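Uncharacterized protein lp_2664 (Lactobacillus plantarum WCFS1, PDB 2PJQ) is of unknown function but has an all-helical HD domain and, as in that superfamily, may be a metal-dependent phosphohydrolase. Local coordinates at residues R43-D48 against T192-A197; K47-N52 against L117-Q122; D103-S108 against D126-D131. All coordinates share one frame; numbering follows the deposited sequence.

Contact 1: R43-D48 against T192-A197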
# COMPACT_ATOMS: atom_id res chain seq x y z
N ARG B 43 19.64 -1.92 17.65
CA ARG B 43 20.24 -2.45 18.87
C ARG B 43 20.92 -3.79 18.64
O ARG B 43 22.05 -3.97 19.06
CB ARG B 43 19.18 -2.54 19.96
CG ARG B 43 19.72 -2.92 21.34
CD ARG B 43 18.56 -3.15 22.31
NE ARG B 43 17.85 -1.92 22.62
CZ ARG B 43 18.31 -1.00 23.46
NH1 ARG B 43 19.48 -1.18 24.07
NH2 ARG B 43 17.62 0.12 23.68
N ARG B 44 20.26 -4.73 17.98
CA ARG B 44 20.92 -6.00 17.76
C ARG B 44 22.18 -5.81 16.91
O ARG B 44 23.26 -6.28 17.26
CB ARG B 44 20.00 -7.01 17.07
CG ARG B 44 20.73 -8.32 16.84
CD ARG B 44 20.10 -9.21 15.82
NE ARG B 44 21.06 -10.24 15.44
CZ ARG B 44 20.87 -11.15 14.49
NH1 ARG B 44 19.73 -11.19 13.80
NH2 ARG B 44 21.82 -12.03 14.22
N LEU B 45 22.01 -5.12 15.78
CA LEU B 45 23.11 -4.86 14.85
C LEU B 45 24.27 -4.12 15.49
O LEU B 45 25.43 -4.46 15.24
CB LEU B 45 22.59 -4.06 13.64
CG LEU B 45 22.51 -4.66 12.23
CD1 LEU B 45 22.01 -6.11 12.22
CD2 LEU B 45 21.59 -3.77 11.40
N ALA B 46 23.98 -3.12 16.30
CA ALA B 46 25.04 -2.36 16.94
C ALA B 46 25.90 -3.30 17.77
O ALA B 46 27.14 -3.31 17.67
CB ALA B 46 24.46 -1.24 17.82
N LYS B 47 25.25 -4.12 18.59
CA LYS B 47 25.97 -5.05 19.44
C LYS B 47 26.82 -6.04 18.64
O LYS B 47 28.00 -6.24 18.93
CB LYS B 47 24.99 -5.73 20.36
CG LYS B 47 24.25 -4.66 21.16
CD LYS B 47 23.48 -5.21 22.35
CE LYS B 47 22.79 -4.09 23.10
NZ LYS B 47 22.15 -4.57 24.36
N ASP B 48 26.22 -6.65 17.62
CA ASP B 48 26.96 -7.58 16.79
C ASP B 48 28.23 -6.94 16.23
O ASP B 48 29.25 -7.61 16.08
CB ASP B 48 26.06 -8.05 15.65
CG ASP B 48 25.23 -9.26 16.04
OD1 ASP B 48 24.69 -9.28 17.17
OD2 ASP B 48 25.11 -10.19 15.22
N THR B 192 26.43 -4.20 7.54
CA THR B 192 26.64 -5.23 8.56
C THR B 192 26.60 -6.67 8.03
O THR B 192 25.78 -6.99 7.18
CB THR B 192 25.56 -5.15 9.65
OG1 THR B 192 25.05 -3.81 9.72
CG2 THR B 192 26.14 -5.56 10.99
N ASP B 193 27.45 -7.54 8.55
CA ASP B 193 27.41 -8.92 8.08
C ASP B 193 26.10 -9.54 8.51
O ASP B 193 25.47 -10.27 7.74
CB ASP B 193 28.58 -9.75 8.62
CG ASP B 193 29.81 -9.67 7.74
OD1 ASP B 193 29.65 -9.43 6.52
OD2 ASP B 193 30.94 -9.87 8.25
N THR B 194 25.69 -9.24 9.74
CA THR B 194 24.45 -9.77 10.29
C THR B 194 23.26 -9.33 9.46
O THR B 194 22.25 -10.04 9.37
CB THR B 194 24.23 -9.29 11.72
OG1 THR B 194 25.25 -9.81 12.57
CG2 THR B 194 22.87 -9.74 12.23
N ALA B 195 23.37 -8.16 8.86
CA ALA B 195 22.29 -7.62 8.07
C ALA B 195 22.25 -8.26 6.71
O ALA B 195 21.18 -8.65 6.24
CB ALA B 195 22.42 -6.11 7.96
N LYS B 196 23.40 -8.35 6.05
CA LYS B 196 23.45 -8.96 4.72
C LYS B 196 22.69 -10.27 4.79
O LYS B 196 21.94 -10.61 3.90
CB LYS B 196 24.89 -9.25 4.29
CG LYS B 196 25.70 -8.03 3.91
CD LYS B 196 27.06 -8.45 3.40
CE LYS B 196 27.88 -7.24 2.97
NZ LYS B 196 29.15 -7.63 2.29
N ALA B 197 22.90 -10.99 5.88
CA ALA B 197 22.24 -12.27 6.06
C ALA B 197 20.74 -12.10 6.15
O ALA B 197 19.97 -12.79 5.46
CB ALA B 197 22.77 -12.96 7.32

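Contact 2: K47-N52 against L117-Q122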
# COMPACT_ATOMS: atom_id res chain seq x y z
N LYS B 47 25.25 -4.12 18.59
CA LYS B 47 25.97 -5.05 19.44
C LYS B 47 26.82 -6.04 18.64
O LYS B 47 28.00 -6.24 18.93
CB LYS B 47 24.99 -5.73 20.36
CG LYS B 47 24.25 -4.66 21.16
CD LYS B 47 23.48 -5.21 22.35
CE LYS B 47 22.79 -4.09 23.10
NZ LYS B 47 22.15 -4.57 24.36
N ASP B 48 26.22 -6.65 17.62
CA ASP B 48 26.96 -7.58 16.79
C ASP B 48 28.23 -6.94 16.23
O ASP B 48 29.25 -7.61 16.08
CB ASP B 48 26.06 -8.05 15.65
CG ASP B 48 25.23 -9.26 16.04
OD1 ASP B 48 24.69 -9.28 17.17
OD2 ASP B 48 25.11 -10.19 15.22
N GLU B 49 28.17 -5.64 15.93
CA GLU B 49 29.31 -4.93 15.38
C GLU B 49 30.19 -4.21 16.39
O GLU B 49 31.29 -3.78 16.07
CB GLU B 49 28.85 -3.92 14.33
CG GLU B 49 28.73 -4.51 12.97
CD GLU B 49 30.00 -5.23 12.57
OE1 GLU B 49 31.07 -4.60 12.63
OE2 GLU B 49 29.92 -6.43 12.22
N GLY B 50 29.71 -4.08 17.62
CA GLY B 50 30.50 -3.38 18.62
C GLY B 50 30.46 -1.90 18.33
O GLY B 50 31.48 -1.22 18.32
N ALA B 51 29.26 -1.40 18.10
CA ALA B 51 29.09 0.01 17.80
C ALA B 51 28.62 0.72 19.05
O ALA B 51 28.03 0.10 19.93
CB ALA B 51 28.07 0.20 16.69
N ASN B 52 28.89 2.02 19.13
CA ASN B 52 28.44 2.79 20.27
C ASN B 52 26.92 2.69 20.23
O ASN B 52 26.28 3.10 19.26
CB ASN B 52 28.86 4.24 20.14
CG ASN B 52 28.23 5.10 21.21
OD1 ASN B 52 28.54 4.96 22.40
ND2 ASN B 52 27.31 5.97 20.81
N LEU B 117 30.59 6.54 5.79
CA LEU B 117 29.81 6.66 7.01
C LEU B 117 30.51 6.12 8.27
O LEU B 117 31.55 5.47 8.18
CB LEU B 117 28.50 5.93 6.79
CG LEU B 117 27.20 6.56 7.27
CD1 LEU B 117 27.07 7.96 6.73
CD2 LEU B 117 26.04 5.69 6.82
N SER B 118 29.93 6.39 9.44
CA SER B 118 30.49 5.89 10.71
C SER B 118 30.11 4.42 10.82
O SER B 118 29.52 3.85 9.90
CB SER B 118 29.88 6.60 11.92
OG SER B 118 29.86 8.00 11.76
N LEU B 119 30.45 3.80 11.94
CA LEU B 119 30.08 2.42 12.15
C LEU B 119 28.67 2.51 12.68
O LEU B 119 27.81 1.68 12.38
CB LEU B 119 30.97 1.74 13.18
CG LEU B 119 30.60 0.29 13.52
CD1 LEU B 119 30.88 -0.64 12.35
CD2 LEU B 119 31.39 -0.14 14.74
N GLU B 120 28.42 3.54 13.48
CA GLU B 120 27.10 3.72 14.04
C GLU B 120 26.20 4.12 12.91
O GLU B 120 25.02 3.80 12.91
CB GLU B 120 27.09 4.77 15.14
CG GLU B 120 28.41 5.48 15.37
CD GLU B 120 29.51 4.53 15.77
OE1 GLU B 120 29.40 3.93 16.86
OE2 GLU B 120 30.47 4.39 14.99
N GLY B 121 26.75 4.81 11.91
CA GLY B 121 25.95 5.22 10.77
C GLY B 121 25.56 4.02 9.90
O GLY B 121 24.40 3.85 9.53
N GLN B 122 26.53 3.18 9.58
CA GLN B 122 26.27 2.01 8.77
C GLN B 122 25.21 1.20 9.47
O GLN B 122 24.37 0.58 8.83
CB GLN B 122 27.53 1.19 8.62
CG GLN B 122 28.62 1.90 7.82
CD GLN B 122 29.95 1.17 7.85
OE1 GLN B 122 30.02 -0.04 8.10
NE2 GLN B 122 31.01 1.91 7.58

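Contact 3: D103-S108 against D126-D131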
# COMPACT_ATOMS: atom_id res chain seq x y z
N ASP B 103 21.63 12.82 8.18
CA ASP B 103 21.76 13.58 6.94
C ASP B 103 22.63 13.02 5.81
O ASP B 103 22.60 13.56 4.70
CB ASP B 103 22.20 15.01 7.26
CG ASP B 103 21.18 15.76 8.12
OD1 ASP B 103 19.96 15.63 7.85
OD2 ASP B 103 21.58 16.47 9.06
N HIS B 104 23.37 11.94 6.06
CA HIS B 104 24.26 11.36 5.05
C HIS B 104 24.20 9.84 5.02
O HIS B 104 25.23 9.18 4.92
CB HIS B 104 25.69 11.77 5.33
CG HIS B 104 25.85 13.24 5.59
ND1 HIS B 104 25.67 14.19 4.62
CD2 HIS B 104 26.16 13.91 6.73
CE1 HIS B 104 25.84 15.39 5.14
NE2 HIS B 104 26.14 15.24 6.42
N MSE B 105 23.00 9.28 5.10
CA MSE B 105 22.84 7.84 5.10
C MSE B 105 21.69 7.46 4.18
O MSE B 105 21.47 6.28 3.90
CB MSE B 105 22.50 7.38 6.49
CG MSE B 105 21.31 8.12 7.02
SE MSE B 105 20.46 7.16 8.42
CE MSE B 105 18.79 6.75 7.54
N SER B 106 20.94 8.45 3.73
CA SER B 106 19.83 8.15 2.84
C SER B 106 20.33 7.79 1.45
O SER B 106 21.37 8.26 0.99
CB SER B 106 18.85 9.33 2.77
OG SER B 106 18.21 9.54 4.02
N PHE B 107 19.56 6.92 0.80
CA PHE B 107 19.82 6.45 -0.55
C PHE B 107 19.71 7.65 -1.50
O PHE B 107 20.45 7.75 -2.48
CB PHE B 107 18.76 5.41 -0.91
CG PHE B 107 18.88 4.86 -2.30
CD1 PHE B 107 19.79 3.86 -2.60
CD2 PHE B 107 18.02 5.30 -3.30
CE1 PHE B 107 19.85 3.30 -3.87
CE2 PHE B 107 18.06 4.74 -4.57
CZ PHE B 107 18.98 3.74 -4.86
N SER B 108 18.78 8.55 -1.19
CA SER B 108 18.56 9.74 -2.00
C SER B 108 19.88 10.50 -2.15
O SER B 108 20.17 11.05 -3.21
CB SER B 108 17.50 10.65 -1.35
OG SER B 108 17.86 11.03 -0.03
N ASP B 126 21.61 0.37 7.82
CA ASP B 126 21.24 -1.03 7.62
C ASP B 126 19.94 -1.35 8.34
O ASP B 126 19.12 -2.12 7.85
CB ASP B 126 22.34 -1.95 8.13
CG ASP B 126 23.51 -2.01 7.19
OD1 ASP B 126 23.35 -1.59 6.02
OD2 ASP B 126 24.58 -2.51 7.61
N ALA B 127 19.74 -0.75 9.50
CA ALA B 127 18.53 -0.99 10.25
C ALA B 127 17.34 -0.39 9.53
O ALA B 127 16.30 -1.04 9.35
CB ALA B 127 18.66 -0.38 11.63
N ASP B 128 17.49 0.85 9.08
CA ASP B 128 16.40 1.53 8.40
C ASP B 128 15.99 0.83 7.11
O ASP B 128 14.81 0.61 6.87
CB ASP B 128 16.79 2.98 8.11
CG ASP B 128 15.59 3.89 8.01
OD1 ASP B 128 14.92 4.08 9.05
OD2 ASP B 128 15.31 4.40 6.91
N ARG B 129 16.97 0.48 6.28
CA ARG B 129 16.67 -0.19 5.02
C ARG B 129 16.11 -1.57 5.27
O ARG B 129 15.18 -2.00 4.58
CB ARG B 129 17.92 -0.28 4.15
CG ARG B 129 18.31 1.06 3.56
CD ARG B 129 19.70 1.07 2.95
NE ARG B 129 20.05 2.42 2.55
CZ ARG B 129 21.18 2.75 1.93
NH1 ARG B 129 22.08 1.82 1.63
NH2 ARG B 129 21.40 4.03 1.61
N LEU B 130 16.65 -2.24 6.27
CA LEU B 130 16.20 -3.59 6.61
C LEU B 130 14.70 -3.67 6.83
O LEU B 130 14.12 -4.74 6.75
CB LEU B 130 16.94 -4.10 7.84
CG LEU B 130 18.18 -4.91 7.50
CD1 LEU B 130 18.82 -5.36 8.76
CD2 LEU B 130 17.80 -6.11 6.64
N ASP B 131 14.09 -2.52 7.12
CA ASP B 131 12.65 -2.42 7.35
C ASP B 131 11.93 -1.85 6.14
O ASP B 131 10.77 -1.47 6.23
CB ASP B 131 12.37 -1.52 8.55
CG ASP B 131 11.00 -1.76 9.14
OD1 ASP B 131 10.76 -2.90 9.63
OD2 ASP B 131 10.15 -0.84 9.12

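Contact 1: R43-D48 against T192-A197
Thr194 meets Asp48 and Arg44 with its two branches because chi1 of -65° sets OG1 beside the backbone N and CG2 anti to that N, beside the carbonyl carbon. The hydroxyl Thr194 OG1 donates to Asp48 OD2 at 2.7 Å, reaching the oxygen on its anti side and 23° out of the carboxylate plane. Thr194 CG2 lies over one face of the Arg44 guanidinium, toward its rim, 3.2 Å from Arg44 NH2; the arginine chain, extended from CG to NE, brings the group there. Beside these polar groups Leu45 is buried: Leu45 CD1 packs against Thr194 CG2 at 3.7 Å, and Leu45 CG against Thr192 OG1 at the same distance. Threonine suits this place, since one branch is polar and the other apolar; an alanine here would probably leave Asp48 OD2 without its hydroxyl donor and uncover both Leu45 CD1 and the guanidinium face. This is helix packing that joins helix 32-49, in the HD-domain range, to the later helix 193-198; the short segment axes come within 10.0 Å, their N-to-C directions 132° apart. Helix 119-130 adds Val123, Asp126 and Leu130 against Leu45, while helix 53-62 covers Ala46.

Contact 2: K47-N52 against L117-Q122
Ala51 and Glu120 bring the two backbones closest, with 5.6 Å between Ala51 CA and Glu120 CA, where the chain leaving helix 32-49 passes the first turn of helix 119-130. The single hydrogen bond across the gap runs from backbone to side chain: Asn52 N donates to Glu120 OE1 at 3.0 Å, with an N-H...O angle of 146°, and meets that oxygen nearly along its C-O axis. Asn52 CB also lies against OE1. The bend at chi2 (-60°) helps to turn the glutamate's carboxylate back over the start of its own helix; there the second oxygen, OE2, takes a weak bond from Leu119 N. One carboxylate thus spans the two peptide N-H groups, a role a long acidic side chain fills well.

The turn that presents Asn52 is a Schellman motif. Gly50 is the first residue beyond helix 32-49, its positive phi of 74° favours glycine, and two bonds reach back into the last turn: Gly50 N to Lys47 O at 3.1 Å and, probably, Ala51 N to Ala46 O. Asn52 is then the N-cap residue of helix 53-62, so the Glu120 carboxylate lies close to the amino ends of two helices, whose dipoles would probably favour its negative charge.

Leu119 supplies the apolar part. With CG anti to the backbone N (chi1 177°), it lays CD2 along the turn, where Leu119 CD2 is 3.7 Å from Gly50 O and 3.9 Å from Ala51 CB. The other methyl, Leu119 CD1, approaches Glu49 OE1 at 4.0 Å, the two side chains crossing at about a right angle. Ala51 is small enough for the branched leucine to lie against the backbone itself. Beyond the two segments, Glu120 also rests on Leu55 and Thr56 of helix 53-62.

Contact 3: D103-S108 against D126-D131
Met105 and Asp128 meet beside what is probably the active-site region of an HD domain, a fold named for its histidine and aspartate residues. Met105, present as selenomethionine, reaches across with its end methyl, and Met105 CE comes to 4.2 Å from Asp128 OD2. Its chain leaves the backbone with chi1 at 54° and runs on nearly extended at chi2, which carries the selenium and the methyl toward the helix although CB does not start in that direction. A long, flexible apolar chain suits this buried place, ending beside the carboxylate with a methyl that neither donates nor accepts a hydrogen bond.

Asp128 fits the last position of the H...HD...D pattern, together with His34, His63 and Asp64; the four side chains converge, but no metal is bound to them here, so a role in metal binding is only inferred from the family. Asp128 packs on both histidines, of which His63 makes a weak hydrogen bond with Ser106 OG, while His34 ND1 is hydrogen-bonded to Asp131 OD2, which probably helps to position it.

The next residue of the helix, Arg129, makes the more extensive contact. Its chain is extended from CG to NE and spans the gap between helix and loop, putting NH2 against the backbone of 105-107. Arg129 NH2 lies 3.2 Å from Met105 O, which stands obliquely to the guanidinium, and 3.5 Å from Phe107 N at the edge of the group. The backbone carbon Ser106 C is at that edge too, in plane, 3.9 Å from Arg129 NH2. Phe107 CB is also 3.9 Å from Arg129 NH2; arginine suits this bridging position because it is long enough to reach the loop from the helix, and Leu186 and Leu189 of helix 186-189 pack along it.

In the fold
Contact 3 lies about 4 Å from the centre of the chain, contacts 1 and 2 about 16 Å, measured between centres. Contacts 1 and 3 are both partly buried, contact 3 near the centre and contact 1 toward the outside, with an apolar patch next to a polar one, while contact 2 is a surface contact. Contacts 1 and 2 share the end of helix 32-49, with Lys47 and Asp48 in both. Contacts 2 and 3 use opposite ends of helix 119-130, and Leu117 packs on Met105. Asp126 ties contact 3 to contact 1 through a probable bond to Thr192 N. Carboxylates accept clear hydrogen bonds in the two outer contacts, whereas the central one relies on packing and an arginine laid against backbone.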